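Local structure of peptidase M28 (Shewanella amazonensis SB2B, 3IIB) at residues E241-K247 against K290-R296. The protein is probably a zinc metallopeptidase of family M28, with carboxypeptidase or dipeptidase activity, that holds two zinc ions at its active site. Numbering follows the deposited sequence.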
loop_
_atom_site.group_PDB
_atom_site.type_symbol
_atom_site.label_atom_id
_atom_site.label_comp_id
_atom_site.label_asym_id
_atom_site.label_seq_id
_atom_site.Cartn_x
_atom_site.Cartn_y
_atom_site.Cartn_z
ATOM N N GLU A 241 37.319 -5.555 0.974
ATOM C CA GLU A 241 38.001 -6.418 1.914
ATOM C C GLU A 241 38.551 -5.665 3.110
ATOM O O GLU A 241 39.024 -4.537 3.001
ATOM C CB GLU A 241 39.143 -7.192 1.205
ATOM C CG GLU A 241 38.659 -8.169 0.160
ATOM C CD GLU A 241 39.740 -8.830 -0.666
ATOM O OE1 GLU A 241 40.949 -8.591 -0.422
ATOM O OE2 GLU A 241 39.363 -9.625 -1.550
ATOM N N VAL A 242 38.394 -6.314 4.264
ATOM C CA VAL A 242 39.156 -6.050 5.461
ATOM C C VAL A 242 40.342 -7.011 5.451
ATOM O O VAL A 242 40.184 -8.218 5.523
ATOM C CB VAL A 242 38.314 -6.293 6.727
ATOM C CG1 VAL A 242 39.177 -6.028 7.990
ATOM C CG2 VAL A 242 37.030 -5.417 6.721
ATOM N N LYS A 243 41.552 -6.483 5.352
ATOM C CA LYS A 243 42.731 -7.297 5.184
ATOM C C LYS A 243 42.960 -8.184 6.425
ATOM O O LYS A 243 42.813 -7.720 7.558
ATOM C CB LYS A 243 43.962 -6.387 4.925
ATOM C CG LYS A 243 45.237 -7.123 4.637
ATOM C CD LYS A 243 46.343 -6.257 3.986
ATOM C CE LYS A 243 46.986 -5.297 4.935
ATOM N NZ LYS A 243 48.218 -4.698 4.288
ATOM N N GLY A 244 43.296 -9.446 6.183
ATOM C CA GLY A 244 43.611 -10.387 7.232
ATOM C C GLY A 244 45.022 -10.218 7.709
ATOM O O GLY A 244 45.702 -9.291 7.332
ATOM N N SER A 245 45.480 -11.158 8.521
ATOM C CA SER A 245 46.831 -11.079 9.088
ATOM C C SER A 245 47.518 -12.451 8.959
ATOM O O SER A 245 48.013 -12.806 7.873
ATOM C CB SER A 245 46.781 -10.544 10.504
ATOM O OG SER A 245 45.889 -11.284 11.345
ATOM N N THR A 246 47.418 -13.271 9.998
ATOM C CA THR A 246 48.120 -14.556 10.016
ATOM C C THR A 246 47.495 -15.597 9.073
ATOM O O THR A 246 48.170 -16.561 8.661
ATOM C CB THR A 246 48.173 -15.108 11.429
ATOM O OG1 THR A 246 46.835 -15.266 11.919
ATOM C CG2 THR A 246 49.005 -14.157 12.347
ATOM N N LYS A 247 46.239 -15.381 8.680
ATOM C CA LYS A 247 45.538 -16.292 7.788
ATOM C C LYS A 247 44.884 -15.524 6.650
ATOM O O LYS A 247 43.773 -15.861 6.217
ATOM C CB LYS A 247 44.509 -17.125 8.567
ATOM C CG LYS A 247 45.112 -18.069 9.582
ATOM C CD LYS A 247 44.053 -18.980 10.187
ATOM C CE LYS A 247 44.652 -19.992 11.137
ATOM N NZ LYS A 247 43.668 -21.014 11.535
ATOM N N LYS A 290 43.490 -6.713 14.022
ATOM C CA LYS A 290 43.228 -7.279 12.694
ATOM C C LYS A 290 42.599 -8.672 12.804
ATOM O O LYS A 290 42.931 -9.437 13.706
ATOM C CB LYS A 290 44.561 -7.406 11.947
ATOM C CG LYS A 290 45.251 -6.103 11.762
ATOM C CD LYS A 290 46.760 -6.266 11.541
ATOM C CE LYS A 290 47.475 -4.934 11.467
ATOM N NZ LYS A 290 48.934 -5.124 11.195
ATOM N N PRO A 291 41.679 -9.018 11.890
ATOM C CA PRO A 291 41.262 -10.420 11.891
ATOM C C PRO A 291 42.382 -11.337 11.376
ATOM O O PRO A 291 43.223 -10.899 10.556
ATOM C CB PRO A 291 40.089 -10.417 10.891
ATOM C CG PRO A 291 40.427 -9.344 9.929
ATOM C CD PRO A 291 41.154 -8.279 10.735
ATOM N N GLU A 292 42.357 -12.608 11.760
ATOM C CA GLU A 292 43.302 -13.552 11.178
ATOM C C GLU A 292 43.032 -13.756 9.699
ATOM O O GLU A 292 43.958 -13.684 8.857
ATOM C CB GLU A 292 43.289 -14.859 11.939
ATOM C CG GLU A 292 43.795 -14.673 13.369
ATOM C CD GLU A 292 43.744 -15.953 14.197
ATOM O OE1 GLU A 292 43.321 -16.976 13.661
ATOM O OE2 GLU A 292 44.109 -15.920 15.397
ATOM N N ARG A 293 41.789 -14.039 9.371
ATOM C CA ARG A 293 41.391 -14.216 7.953
ATOM C C ARG A 293 41.006 -12.902 7.318
ATOM O O ARG A 293 40.592 -11.984 7.996
ATOM C CB ARG A 293 40.218 -15.177 7.818
ATOM C CG ARG A 293 40.480 -16.569 8.375
ATOM C CD ARG A 293 39.381 -17.610 8.123
ATOM N NE ARG A 293 39.914 -18.902 8.505
ATOM C CZ ARG A 293 39.873 -19.422 9.741
ATOM N NH1 ARG A 293 39.159 -18.842 10.705
ATOM N NH2 ARG A 293 40.529 -20.557 10.001
ATOM N N THR A 294 41.069 -12.864 5.985
ATOM C CA THR A 294 40.508 -11.751 5.235
ATOM C C THR A 294 38.982 -11.815 5.294
ATOM O O THR A 294 38.418 -12.899 5.195
ATOM C CB THR A 294 41.009 -11.790 3.805
ATOM O OG1 THR A 294 42.434 -11.602 3.833
ATOM C CG2 THR A 294 40.294 -10.726 2.947
ATOM N N ILE A 295 38.331 -10.681 5.533
ATOM C CA ILE A 295 36.870 -10.603 5.441
ATOM C C ILE A 295 36.514 -9.923 4.143
ATOM O O ILE A 295 36.914 -8.788 3.893
ATOM C CB ILE A 295 36.266 -9.860 6.632
ATOM C CG1 ILE A 295 36.539 -10.670 7.912
ATOM C CG2 ILE A 295 34.753 -9.580 6.446
ATOM C CD1 ILE A 295 36.401 -9.844 9.254
ATOM N N ARG A 296 35.736 -10.610 3.327
ATOM C CA ARG A 296 35.391 -10.110 2.010
ATOM C C ARG A 296 33.878 -9.831 1.947
ATOM O O ARG A 296 33.055 -10.748 2.138
ATOM C CB ARG A 296 35.819 -11.121 0.936
ATOM C CG ARG A 296 35.484 -10.638 -0.485
ATOM C CD ARG A 296 35.931 -11.599 -1.560
ATOM N NE ARG A 296 37.390 -11.635 -1.644
ATOM C CZ ARG A 296 38.097 -12.588 -2.253
ATOM N NH1 ARG A 296 37.495 -13.640 -2.836
ATOM N NH2 ARG A 296 39.413 -12.492 -2.286
HETATM O O HOH W 1 41.932 -11.234 -0.859
HETATM O O HOH W 2 45.515 -11.218 13.986
HETATM O O HOH W 3 43.238 -22.148 9.078
HETATM O O HOH W 4 42.288 -19.192 12.936
#
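E241 and R296, a non-hydrogen-bonded pair on antiparallel strands, run side by side, and the arginine grips one carboxylate oxygen side-on: NE lies 2.8 Å and NH2 3.0 Å from OE2 of E241, both on the same face of the carboxylate, whose plane is 19° from that of the guanidinium. The bend at chi3 of R296 (-69°) turns its head toward E241. R62 and Y64 also hold the carboxylate, and E320 takes NH1 of R296. Were R296 an alanine, the buried carboxylate of E241 would probably keep R62 and Y64 but lose two bonds, and E320 its salt-bridge mate. On the other face of the sheet, V242 meets I295 CB to CB and lays CG1 against CG of P291 (4.0 Å), whose ring rests on helix 413-432. Past V242 the chain turns round E292 O, which accepts S245 N and K247 N from opposite faces of its plane, off the lone pairs, while S245 OG donates to P291 O at 2.8 Å. K247 lies alongside R293, NZ 3.5 Å from NH2; a water bridging NZ to E292 OE1, and E250 on R293 NE, probably temper that repulsion. Two arginines thus probably balance the buried charge of E241, while backbone carbonyls hold the turn.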